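Local atomic coordinates of nucleoporin nup120 (Schizosaccharomyces pombe, PDB entry 4GQ2), a protein that serves as a structural component of the nuclear pore complex, the channel assembly through which nuclear transport factors pass. Residues T22-V27 with K104-S109; V137-R142 with D158-Y163. One frame throughout, in Å; residues are numbered along the deposited sequence.

Both contacts belong to the beta-propeller domain and sit in series along the chain, with centres about 12 Å apart. Interaction 1 is a parallel pair, strands 21-26 and 101-106, at one margin of a five-stranded mixed sheet; interaction 2 is an antiparallel pair at the outer margin of the next four-stranded sheet. The two sheets pack directly on each other. Tyr-139 of interaction 2 packs into interaction 1: its CE1 lies 3.6 Å from Val-27 CG2 and its CD2 3.6 Å from Phe-107 CE2, and the rings of Tyr-139 and Phe-107 meet edge-to-face. Further along, Trp-159 CZ2 approaches Trp-26 O at 3.3 Å.

Interaction 1: residues T22-V27 with K104-S109; sequences TLALWV and KIHFPS
Val-27 is the apolar centre, its two methyls spread over the 104-109 segment. CG1, anti to its own carbonyl carbon (chi1 -60°), lies over one face of the Phe-107 ring, 4.3 Å from the centroid, and also touches Ile-105 CG2; CG2 rests 3.6 Å from Pro-108 CD. Pro-108 also touches Tyr-139 of the neighbouring sheet. Leading up to Val-27, strands 21-26 and 101-106 run parallel at the margin of a five-stranded mixed sheet of the beta-propeller domain, so an N-terminal strand closes alongside one about 80 residues later in the chain. Lys-104 N and Leu-25 N bond to Leu-23 O and Lys-104 O, His-106 N reaches Leu-25 O at 2.7 Å, and the longer bond from Val-27 N to His-106 O, 3.3 Å, carries the pairing just past the strand end. On the more exposed face, Trp-26 and His-106 point the same way and form an offset stack, planes 12° apart, with His-106 CD2 3.5 Å from Trp-26 CE2. His-106 CB continues the overlap above the indole's five-membered ring. At the outer edge Thr-22 CG2 touches Lys-104 CB, while Thr-22 OG1 hydrogen-bonds to Asn-102.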
ATOM      1  N   THR A  22      20.384  -0.839 -10.456  1.00 45.88           N
ATOM      2  CA  THR A  22      21.116   0.304 -10.976  1.00 43.20           C
ATOM      3  C   THR A  22      22.330  -0.208 -11.743  1.00 44.43           C
ATOM      4  O   THR A  22      23.089  -1.032 -11.227  1.00 40.54           O
ATOM      5  CB  THR A  22      21.608   1.194  -9.815  1.00 40.66           C
ATOM      6  OG1 THR A  22      20.496   1.577  -8.992  1.00 45.85           O
ATOM      7  CG2 THR A  22      22.313   2.430 -10.338  1.00 35.27           C
ATOM      8  N   LEU A  23      22.510   0.265 -12.973  1.00 44.62           N
ATOM      9  CA  LEU A  23      23.777   0.036 -13.665  1.00 44.18           C
ATOM     10  C   LEU A  23      24.761   1.083 -13.176  1.00 42.55           C
ATOM     11  O   LEU A  23      24.566   2.281 -13.393  1.00 49.17           O
ATOM     12  CB  LEU A  23      23.626   0.088 -15.190  1.00 37.70           C
ATOM     13  CG  LEU A  23      24.913   0.001 -16.033  1.00 40.45           C
ATOM     14  CD1 LEU A  23      25.704  -1.291 -15.823  1.00 35.28           C
ATOM     15  CD2 LEU A  23      24.586   0.175 -17.502  1.00 38.20           C
ATOM     16  N   ALA A  24      25.800   0.621 -12.495  1.00 47.33           N
ATOM     17  CA  ALA A  24      26.837   1.497 -11.970  1.00 43.11           C
ATOM     18  C   ALA A  24      27.991   1.566 -12.964  1.00 49.77           C
ATOM     19  O   ALA A  24      28.513   0.533 -13.392  1.00 52.06           O
ATOM     20  CB  ALA A  24      27.319   0.988 -10.626  1.00 34.38           C
ATOM     21  N   LEU A  25      28.367   2.783 -13.346  1.00 45.38           N
ATOM     22  CA  LEU A  25      29.468   2.991 -14.278  1.00 41.42           C
ATOM     23  C   LEU A  25      30.506   3.960 -13.724  1.00 47.43           C
ATOM     24  O   LEU A  25      30.173   4.869 -12.961  1.00 47.14           O
ATOM     25  CB  LEU A  25      28.947   3.532 -15.597  1.00 43.92           C
ATOM     26  CG  LEU A  25      27.878   2.771 -16.370  1.00 48.81           C
ATOM     27  CD1 LEU A  25      27.629   3.480 -17.697  1.00 39.17           C
ATOM     28  CD2 LEU A  25      28.311   1.332 -16.596  1.00 52.07           C
ATOM     29  N   TRP A  26      31.761   3.748 -14.115  1.00 50.87           N
ATOM     30  CA  TRP A  26      32.870   4.648 -13.789  1.00 47.18           C
ATOM     31  C   TRP A  26      33.504   5.124 -15.056  1.00 55.79           C
ATOM     32  O   TRP A  26      33.877   4.312 -15.911  1.00 53.00           O
ATOM     33  CB  TRP A  26      33.923   3.934 -12.951  1.00 48.88           C
ATOM     34  CG  TRP A  26      33.532   3.749 -11.508  1.00 42.33           C
ATOM     35  CD1 TRP A  26      33.965   4.488 -10.410  1.00 43.27           C
ATOM     36  CD2 TRP A  26      32.601   2.755 -10.955  1.00 44.19           C
ATOM     37  NE1 TRP A  26      33.389   4.032  -9.250  1.00 50.81           N
ATOM     38  CE2 TRP A  26      32.560   2.995  -9.504  1.00 49.92           C
ATOM     39  CE3 TRP A  26      31.827   1.731 -11.493  1.00 44.74           C
ATOM     40  CZ2 TRP A  26      31.775   2.228  -8.655  1.00 52.40           C
ATOM     41  CZ3 TRP A  26      31.043   0.962 -10.623  1.00 58.68           C
ATOM     42  CH2 TRP A  26      31.019   1.204  -9.237  1.00 47.16           C
ATOM     43  N   VAL A  27      33.628   6.444 -15.195  1.00 61.70           N
ATOM     44  CA  VAL A  27      34.330   7.031 -16.340  1.00 53.39           C
ATOM     45  C   VAL A  27      35.822   6.674 -16.248  1.00 50.90           C
ATOM     46  O   VAL A  27      36.350   6.537 -15.135  1.00 47.96           O
ATOM     47  CB  VAL A  27      34.116   8.564 -16.445  1.00 55.26           C
ATOM     48  CG1 VAL A  27      32.636   8.890 -16.603  1.00 52.20           C
ATOM     49  CG2 VAL A  27      34.694   9.295 -15.242  1.00 48.62           C
ATOM     50  N   LYS A 104      23.792   4.902 -12.748  1.00 44.03           N
ATOM     51  CA  LYS A 104      24.563   5.778 -11.882  1.00 43.45           C
ATOM     52  C   LYS A 104      26.003   5.824 -12.392  1.00 47.47           C
ATOM     53  O   LYS A 104      26.683   4.792 -12.459  1.00 35.60           O
ATOM     54  CB  LYS A 104      24.506   5.296 -10.433  1.00 38.10           C
ATOM     55  CG  LYS A 104      25.453   6.023  -9.488  1.00 42.70           C
ATOM     56  CD  LYS A 104      25.332   5.523  -8.057  1.00 37.94           C
ATOM     57  CE  LYS A 104      23.933   5.740  -7.503  1.00 38.76           C
ATOM     58  NZ  LYS A 104      23.886   5.514  -6.035  1.00 41.03           N
ATOM     59  N   ILE A 105      26.438   7.030 -12.751  1.00 41.89           N
ATOM     60  CA  ILE A 105      27.747   7.262 -13.340  1.00 39.08           C
ATOM     61  C   ILE A 105      28.614   7.975 -12.318  1.00 35.33           C
ATOM     62  O   ILE A 105      28.238   9.025 -11.807  1.00 47.10           O
ATOM     63  CB  ILE A 105      27.624   8.102 -14.630  1.00 38.00           C
ATOM     64  CG1 ILE A 105      26.773   7.347 -15.653  1.00 44.22           C
ATOM     65  CG2 ILE A 105      28.996   8.415 -15.210  1.00 37.24           C
ATOM     66  CD1 ILE A 105      26.248   8.170 -16.809  1.00 33.54           C
ATOM     67  N   HIS A 106      29.767   7.392 -12.013  1.00 42.01           N
ATOM     68  CA  HIS A 106      30.703   7.980 -11.054  1.00 42.78           C
ATOM     69  C   HIS A 106      31.789   8.715 -11.772  1.00 46.95           C
ATOM     70  O   HIS A 106      32.246   8.285 -12.840  1.00 44.95           O
ATOM     71  CB  HIS A 106      31.332   6.920 -10.160  1.00 40.00           C
ATOM     72  CG  HIS A 106      30.335   6.075  -9.417  1.00 45.57           C
ATOM     73  ND1 HIS A 106      29.980   6.329  -8.141  1.00 46.86           N
ATOM     74  CD2 HIS A 106      29.625   4.941  -9.808  1.00 43.01           C
ATOM     75  CE1 HIS A 106      29.086   5.408  -7.736  1.00 42.88           C
ATOM     76  NE2 HIS A 106      28.868   4.560  -8.759  1.00 49.32           N
ATOM     77  N   PHE A 107      32.203   9.829 -11.170  1.00 46.00           N
ATOM     78  CA  PHE A 107      33.220  10.718 -11.711  1.00 47.44           C
ATOM     79  C   PHE A 107      34.332  10.898 -10.685  1.00 49.07           C
ATOM     80  O   PHE A 107      34.091  10.716  -9.488  1.00 51.07           O
ATOM     81  CB  PHE A 107      32.600  12.078 -12.036  1.00 47.84           C
ATOM     82  CG  PHE A 107      31.680  12.058 -13.220  1.00 45.86           C
ATOM     83  CD1 PHE A 107      30.345  11.690 -13.078  1.00 38.32           C
ATOM     84  CD2 PHE A 107      32.147  12.417 -14.483  1.00 42.83           C
ATOM     85  CE1 PHE A 107      29.497  11.677 -14.173  1.00 39.67           C
ATOM     86  CE2 PHE A 107      31.301  12.402 -15.584  1.00 36.12           C
ATOM     87  CZ  PHE A 107      29.976  12.031 -15.428  1.00 39.54           C
ATOM     88  N   PRO A 108      35.554  11.246 -11.145  1.00 55.29           N
ATOM     89  CA  PRO A 108      36.675  11.502 -10.231  1.00 52.24           C
ATOM     90  C   PRO A 108      36.562  12.870  -9.574  1.00 55.23           C
ATOM     91  O   PRO A 108      37.238  13.139  -8.575  1.00 54.89           O
ATOM     92  CB  PRO A 108      37.908  11.468 -11.148  1.00 46.45           C
ATOM     93  CG  PRO A 108      37.431  11.046 -12.498  1.00 49.09           C
ATOM     94  CD  PRO A 108      35.969  11.364 -12.554  1.00 54.38           C
ATOM     95  N   SER A 109      35.715  13.722 -10.150  1.00 56.33           N
ATOM     96  CA  SER A 109      35.426  15.053  -9.624  1.00 53.57           C
ATOM     97  C   SER A 109      33.954  15.395  -9.858  1.00 56.04           C
ATOM     98  O   SER A 109      33.347  14.890 -10.804  1.00 49.42           O
ATOM     99  CB  SER A 109      36.322  16.080 -10.311  1.00 47.18           C
ATOM    100  OG  SER A 109      35.795  17.385 -10.196  1.00 48.11           O
TER

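Interaction 2: residues V137-R142 with D158-Y163; sequences VLYYIR and DWCLCY
This is an antiparallel strand pairing, 138-143 with 160-163, at the margin of a four-stranded propeller sheet in which 160-163 is an outermost strand. Leu-138 and Tyr-163 exchange two backbone bonds, as do Tyr-140 and Leu-161, and Arg-142 N adds a fifth to Trp-159 O at 2.8 Å. On the face shared by Tyr-139, Ile-141, Cys-160 and Cys-162, both thiols approach the Tyr-139 ring obliquely from the CD1 and CE1 side; Cys-162 SG is 3.6 Å from CE1. Beside them Ile-141 CG2, anti to its backbone N, meets the edge of the Trp-159 indole, 3.8 Å from CE3 and in the ring plane. The other face carries Leu-138, Tyr-140, Leu-161 and Tyr-163: Leu-161 and Tyr-140 lie side by side, Tyr-163 turns its CE2 edge to Tyr-140 CB at 3.8 Å, and Leu-138, Tyr-140 and Tyr-163 pack on strand 193-199 of the following sheet. Just before strand 160-163 begins, Arg-142 reaches toward Asp-158, with NH1 3.4 Å from OD2. That oxygen lies over a face of the guanidinium, whose plane is turned 46° from that of the carboxylate, so no hydrogen bond is formed to it. The side-chain attraction is therefore probably mainly electrostatic, ending a pairing otherwise held by backbone bonds and buried apolar and sulfur-aromatic contacts.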
ATOM      1  N   VAL A 137      37.493  18.372 -16.814  1.00 53.82           N
ATOM      2  CA  VAL A 137      37.498  17.337 -17.850  1.00 48.39           C
ATOM      3  C   VAL A 137      36.130  17.302 -18.547  1.00 45.76           C
ATOM      4  O   VAL A 137      35.097  17.336 -17.886  1.00 59.85           O
ATOM      5  CB  VAL A 137      37.834  15.949 -17.262  1.00 45.16           C
ATOM      6  CG1 VAL A 137      37.886  14.900 -18.358  1.00 44.98           C
ATOM      7  CG2 VAL A 137      39.167  15.984 -16.523  1.00 45.42           C
ATOM      8  N   LEU A 138      36.129  17.257 -19.878  1.00 43.70           N
ATOM      9  CA  LEU A 138      34.896  17.116 -20.650  1.00 42.79           C
ATOM     10  C   LEU A 138      34.660  15.650 -21.001  1.00 52.54           C
ATOM     11  O   LEU A 138      35.516  14.991 -21.599  1.00 47.89           O
ATOM     12  CB  LEU A 138      34.942  17.965 -21.927  1.00 42.55           C
ATOM     13  CG  LEU A 138      33.904  17.662 -23.020  1.00 47.60           C
ATOM     14  CD1 LEU A 138      32.496  18.105 -22.631  1.00 47.93           C
ATOM     15  CD2 LEU A 138      34.305  18.308 -24.335  1.00 44.19           C
ATOM     16  N   TYR A 139      33.489  15.144 -20.630  1.00 54.41           N
ATOM     17  CA  TYR A 139      33.161  13.756 -20.886  1.00 38.82           C
ATOM     18  C   TYR A 139      32.079  13.637 -21.929  1.00 43.93           C
ATOM     19  O   TYR A 139      31.107  14.386 -21.912  1.00 45.65           O
ATOM     20  CB  TYR A 139      32.731  13.061 -19.609  1.00 43.83           C
ATOM     21  CG  TYR A 139      33.803  12.985 -18.550  1.00 41.29           C
ATOM     22  CD1 TYR A 139      34.724  11.933 -18.537  1.00 39.36           C
ATOM     23  CD2 TYR A 139      33.886  13.951 -17.546  1.00 37.88           C
ATOM     24  CE1 TYR A 139      35.705  11.852 -17.555  1.00 39.07           C
ATOM     25  CE2 TYR A 139      34.858  13.873 -16.555  1.00 38.83           C
ATOM     26  CZ  TYR A 139      35.763  12.824 -16.563  1.00 39.13           C
ATOM     27  OH  TYR A 139      36.729  12.753 -15.579  1.00 54.37           O
ATOM     28  N   TYR A 140      32.264  12.689 -22.841  1.00 45.10           N
ATOM     29  CA  TYR A 140      31.333  12.472 -23.936  1.00 50.92           C
ATOM     30  C   TYR A 140      30.761  11.062 -23.803  1.00 56.04           C
ATOM     31  O   TYR A 140      31.403  10.077 -24.200  1.00 45.94           O
ATOM     32  CB  TYR A 140      32.053  12.674 -25.274  1.00 44.55           C
ATOM     33  CG  TYR A 140      31.183  12.528 -26.498  1.00 41.28           C
ATOM     34  CD1 TYR A 140      30.429  13.596 -26.977  1.00 42.23           C
ATOM     35  CD2 TYR A 140      31.126  11.327 -27.191  1.00 43.27           C
ATOM     36  CE1 TYR A 140      29.641  13.468 -28.110  1.00 40.62           C
ATOM     37  CE2 TYR A 140      30.338  11.185 -28.322  1.00 39.20           C
ATOM     38  CZ  TYR A 140      29.600  12.251 -28.778  1.00 48.42           C
ATOM     39  OH  TYR A 140      28.822  12.083 -29.905  1.00 50.99           O
ATOM     40  N   ILE A 141      29.559  10.982 -23.228  1.00 53.03           N
ATOM     41  CA  ILE A 141      28.948   9.705 -22.846  1.00 44.87           C
ATOM     42  C   ILE A 141      27.821   9.289 -23.785  1.00 45.55           C
ATOM     43  O   ILE A 141      26.846  10.026 -23.969  1.00 56.44           O
ATOM     44  CB  ILE A 141      28.425   9.738 -21.390  1.00 52.33           C
ATOM     45  CG1 ILE A 141      29.567  10.021 -20.410  1.00 46.48           C
ATOM     46  CG2 ILE A 141      27.752   8.419 -21.024  1.00 60.32           C
ATOM     47  CD1 ILE A 141      29.099  10.559 -19.071  1.00 49.02           C
ATOM     48  N   ARG A 142      27.966   8.107 -24.379  1.00 49.55           N
ATOM     49  CA  ARG A 142      26.933   7.537 -25.244  1.00 58.11           C
ATOM     50  C   ARG A 142      26.010   6.611 -24.454  1.00 54.89           C
ATOM     51  O   ARG A 142      26.467   5.659 -23.826  1.00 50.95           O
ATOM     52  CB  ARG A 142      27.553   6.767 -26.409  1.00 65.50           C
ATOM     53  CG  ARG A 142      27.950   7.608 -27.612  1.00 80.28           C
ATOM     54  CD  ARG A 142      28.116   6.701 -28.825  1.00 99.24           C
ATOM     55  NE  ARG A 142      29.001   7.240 -29.857  1.00 89.89           N
ATOM     56  CZ  ARG A 142      30.332   7.193 -29.816  1.00 82.73           C
ATOM     57  NH1 ARG A 142      30.962   6.654 -28.778  1.00 85.66           N
ATOM     58  NH2 ARG A 142      31.037   7.699 -30.815  1.00 77.02           N
ATOM     59  N   ASP A 158      33.573   2.128 -26.302  1.00 62.94           N
ATOM     60  CA  ASP A 158      33.576   3.555 -26.624  1.00 69.52           C
ATOM     61  C   ASP A 158      32.461   4.365 -25.940  1.00 67.84           C
ATOM     62  O   ASP A 158      32.131   5.468 -26.394  1.00 57.96           O
ATOM     63  CB  ASP A 158      33.491   3.733 -28.149  1.00 81.72           C
ATOM     64  CG  ASP A 158      32.313   2.979 -28.773  1.00 96.94           C
ATOM     65  OD1 ASP A 158      31.955   1.885 -28.279  1.00 91.78           O
ATOM     66  OD2 ASP A 158      31.750   3.475 -29.774  1.00 96.18           O
ATOM     67  N   TRP A 159      31.896   3.836 -24.851  1.00 63.38           N
ATOM     68  CA  TRP A 159      30.738   4.474 -24.201  1.00 57.03           C
ATOM     69  C   TRP A 159      31.079   5.800 -23.586  1.00 58.47           C
ATOM     70  O   TRP A 159      30.259   6.716 -23.600  1.00 60.08           O
ATOM     71  CB  TRP A 159      30.084   3.552 -23.174  1.00 51.76           C
ATOM     72  CG  TRP A 159      30.816   3.436 -21.857  1.00 46.23           C
ATOM     73  CD1 TRP A 159      31.767   2.488 -21.493  1.00 47.04           C
ATOM     74  CD2 TRP A 159      30.663   4.292 -20.670  1.00 50.41           C
ATOM     75  NE1 TRP A 159      32.200   2.692 -20.207  1.00 46.70           N
ATOM     76  CE2 TRP A 159      31.582   3.756 -19.657  1.00 45.70           C
ATOM     77  CE3 TRP A 159      29.886   5.407 -20.357  1.00 44.70           C
ATOM     78  CZ2 TRP A 159      31.703   4.327 -18.399  1.00 43.37           C
ATOM     79  CZ3 TRP A 159      30.020   5.975 -19.084  1.00 40.12           C
ATOM     80  CH2 TRP A 159      30.908   5.447 -18.131  1.00 44.76           C
ATOM     81  N   CYS A 160      32.292   5.905 -23.045  1.00 53.82           N
ATOM     82  CA  CYS A 160      32.797   7.159 -22.507  1.00 56.56           C
ATOM     83  C   CYS A 160      34.129   7.594 -23.119  1.00 56.95           C
ATOM     84  O   CYS A 160      35.124   6.883 -23.025  1.00 59.69           O
ATOM     85  CB  CYS A 160      32.934   7.085 -20.994  1.00 53.85           C
ATOM     86  SG  CYS A 160      33.226   8.708 -20.268  1.00 55.69           S
ATOM     87  N   LEU A 161      34.122   8.773 -23.736  1.00 67.56           N
ATOM     88  CA  LEU A 161      35.320   9.424 -24.260  1.00 54.71           C
ATOM     89  C   LEU A 161      35.654  10.627 -23.378  1.00 52.96           C
ATOM     90  O   LEU A 161      34.760  11.394 -23.001  1.00 55.37           O
ATOM     91  CB  LEU A 161      35.076   9.883 -25.704  1.00 62.71           C
ATOM     92  CG  LEU A 161      35.376   8.972 -26.908  1.00 66.82           C
ATOM     93  CD1 LEU A 161      35.120   7.495 -26.650  1.00 63.55           C
ATOM     94  CD2 LEU A 161      34.603   9.436 -28.137  1.00 63.02           C
ATOM     95  N   CYS A 162      36.934  10.785 -23.051  1.00 57.68           N
ATOM     96  CA  CYS A 162      37.388  11.897 -22.212  1.00 60.72           C
ATOM     97  C   CYS A 162      38.221  12.907 -22.981  1.00 66.76           C
ATOM     98  O   CYS A 162      39.133  12.542 -23.730  1.00 67.56           O
ATOM     99  CB  CYS A 162      38.195  11.383 -21.023  1.00 54.29           C
ATOM    100  SG  CYS A 162      37.377  10.022 -20.185  1.00 60.61           S
ATOM    101  N   TYR A 163      37.911  14.182 -22.770  1.00 64.08           N
ATOM    102  CA  TYR A 163      38.601  15.270 -23.440  1.00 54.12           C
ATOM    103  C   TYR A 163      39.087  16.298 -22.436  1.00 58.96           C
ATOM    104  O   TYR A 163      38.398  16.593 -21.461  1.00 56.29           O
ATOM    105  CB  TYR A 163      37.670  15.943 -24.439  1.00 49.48           C
ATOM    106  CG  TYR A 163      37.205  15.042 -25.556  1.00 58.25           C
ATOM    107  CD1 TYR A 163      37.980  14.863 -26.704  1.00 55.00           C
ATOM    108  CD2 TYR A 163      35.980  14.379 -25.477  1.00 56.55           C
ATOM    109  CE1 TYR A 163      37.551  14.044 -27.742  1.00 50.20           C
ATOM    110  CE2 TYR A 163      35.545  13.552 -26.504  1.00 59.67           C
ATOM    111  CZ  TYR A 163      36.332  13.390 -27.634  1.00 58.04           C
ATOM    112  OH  TYR A 163      35.902  12.575 -28.656  1.00 56.44           O
TER